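Local structure of melanin biosynthesis protein TyrA, putative (Shewanella oneidensis, 2IIZ) at residues Y112-L115 against H116-N120. The protein binds heme b and probably acts as a peroxidase of the dye-decolorizing (DyP-type) family. Numbering follows the deposited sequence.
Sequences YDIL and HLVAN. With EDO (1,2-ethanediol), chain E.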
loop_
_atom_site.group_PDB
_atom_site.type_symbol
_atom_site.label_atom_id
_atom_site.label_comp_id
_atom_site.label_asym_id
_atom_site.label_seq_id
_atom_site.Cartn_x
_atom_site.Cartn_y
_atom_site.Cartn_z
ATOM N N TYR A 112 -3.528 -6.969 6.002
ATOM C CA TYR A 112 -2.565 -5.902 5.743
ATOM C C TYR A 112 -2.281 -5.142 7.003
ATOM O O TYR A 112 -1.186 -4.659 7.192
ATOM C CB TYR A 112 -3.195 -4.974 4.720
ATOM C CG TYR A 112 -2.439 -3.758 4.236
ATOM C CD1 TYR A 112 -2.402 -2.584 4.996
ATOM C CD2 TYR A 112 -1.792 -3.763 2.993
ATOM C CE1 TYR A 112 -1.725 -1.453 4.538
ATOM C CE2 TYR A 112 -1.105 -2.630 2.516
ATOM C CZ TYR A 112 -1.074 -1.474 3.292
ATOM O OH TYR A 112 -0.401 -0.333 2.851
ATOM N N ASP A 113 -3.280 -5.034 7.866
ATOM C CA ASP A 113 -3.110 -4.274 9.084
ATOM C C ASP A 113 -2.068 -4.948 9.977
ATOM O O ASP A 113 -1.264 -4.286 10.640
ATOM C CB ASP A 113 -4.465 -3.985 9.791
ATOM C CG ASP A 113 -5.316 -5.243 10.112
ATOM O OD1 ASP A 113 -4.934 -6.411 9.807
ATOM O OD2 ASP A 113 -6.421 -5.026 10.705
ATOM N N ILE A 114 -2.078 -6.272 9.976
ATOM C CA ILE A 114 -1.152 -7.027 10.779
ATOM C C ILE A 114 0.277 -6.901 10.276
ATOM O O ILE A 114 1.208 -6.898 11.066
ATOM C CB ILE A 114 -1.584 -8.497 10.829
ATOM C CG1 ILE A 114 -2.770 -8.623 11.779
ATOM C CG2 ILE A 114 -0.450 -9.390 11.263
ATOM C CD1 ILE A 114 -3.430 -9.966 11.714
ATOM N N LEU A 115 0.456 -6.798 8.963
ATOM C CA LEU A 115 1.804 -6.577 8.391
ATOM C C LEU A 115 2.328 -5.169 8.706
ATOM O O LEU A 115 3.521 -4.965 8.950
ATOM C CB LEU A 115 1.774 -6.768 6.885
ATOM C CG LEU A 115 1.483 -8.172 6.366
ATOM C CD1 LEU A 115 1.198 -8.141 4.861
ATOM C CD2 LEU A 115 2.637 -9.112 6.645
ATOM N N HIS A 116 1.428 -4.192 8.696
ATOM C CA HIS A 116 1.817 -2.841 9.042
ATOM C C HIS A 116 2.353 -2.875 10.456
ATOM O O HIS A 116 3.418 -2.349 10.724
ATOM C CB HIS A 116 0.643 -1.893 8.936
ATOM C CG HIS A 116 1.022 -0.454 9.059
ATOM N ND1 HIS A 116 1.395 0.312 7.975
ATOM C CD2 HIS A 116 1.083 0.360 10.140
ATOM C CE1 HIS A 116 1.671 1.537 8.386
ATOM N NE2 HIS A 116 1.488 1.591 9.693
ATOM N N LEU A 117 1.604 -3.511 11.356
ATOM C CA LEU A 117 1.989 -3.605 12.763
ATOM C C LEU A 117 3.337 -4.318 12.913
ATOM O O LEU A 117 4.253 -3.832 13.588
ATOM C CB LEU A 117 0.889 -4.339 13.529
ATOM C CG LEU A 117 1.032 -4.590 15.038
ATOM C CD1 LEU A 117 -0.328 -4.552 15.712
ATOM C CD2 LEU A 117 1.695 -5.917 15.354
ATOM N N VAL A 118 3.462 -5.480 12.276
ATOM C CA VAL A 118 4.673 -6.273 12.401
ATOM C C VAL A 118 5.899 -5.548 11.879
ATOM O O VAL A 118 6.928 -5.550 12.547
ATOM C CB VAL A 118 4.509 -7.635 11.719
ATOM C CG1 VAL A 118 5.841 -8.318 11.519
ATOM C CG2 VAL A 118 3.582 -8.504 12.557
ATOM N N ALA A 119 5.783 -4.940 10.694
ATOM C CA ALA A 119 6.836 -4.099 10.109
ATOM C C ALA A 119 7.290 -2.992 11.063
ATOM O O ALA A 119 8.469 -2.856 11.364
ATOM C CB ALA A 119 6.339 -3.459 8.782
ATOM N N ASN A 120 6.340 -2.189 11.531
ATOM C CA ASN A 120 6.645 -1.186 12.542
ATOM C C ASN A 120 7.461 -1.880 13.641
ATOM O O ASN A 120 8.550 -1.425 13.999
ATOM C CB ASN A 120 5.360 -0.552 13.123
ATOM C CG ASN A 120 4.767 0.562 12.237
ATOM O OD1 ASN A 120 5.432 1.140 11.380
ATOM N ND2 ASN A 120 3.496 0.866 12.467
HETATM C C1 EDO E . -6.964 -5.980 6.696
HETATM O O1 EDO E . -6.245 -4.752 6.922
HETATM C C2 EDO E . -6.869 -6.336 5.207
HETATM O O2 EDO E . -7.194 -7.713 4.927
#
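I114 and V118, one turn apart near the start of the alpha helix 112-125, meet through their methyls, CG2 to CG2 at 4.3 Å. The helix follows strand 103-109 in the N-terminal, ferredoxin-like half of the DyP-type fold and lies along the antiparallel sheet. The amides of H116, L117, V118 and A119 donate in turn to the carbonyls of Y112, D113, I114 and L115, the hydrogen bond from V118 N to I114 O measuring 2.9 Å. V118 CG1 stands anti to its own N (chi1 165°), which leaves CG2 beside that N and 3.2 Å from I114 O. On the same flank L115 and V118 pack against L107 of strand 103-109, and L115 also reaches V23 of strand 21-29. Y112 and H116 send their rings to another flank, where both meet F139 of the second subunit, the H116 ring with its plane at about 45° to that of F139. The imidazole is held at both nitrogens, ND1 by R137 and NE2 by Q254 of the second subunit. In D113, CG sits between N and the carbonyl carbon (chi1 55°); this folds the carboxylate back over the chain and brings OD1 beside the amide of I114, where it accepts a weak, bent hydrogen bond of 2.9 Å from I114 N. OD2 forms a salt bridge with R111 and accepts a hydrogen bond from the backbone N of M142 of the second subunit. With an alanine here, R111 would probably lose its carboxylate mate and the M142 amide its acceptor across the interface. A 1,2-ethanediol molecule, probably from the crystallisation liquor, lies beside this carboxylate, its O1 weakly bonded to D113 N at 3.1 Å and 3.4 Å from D113 CG.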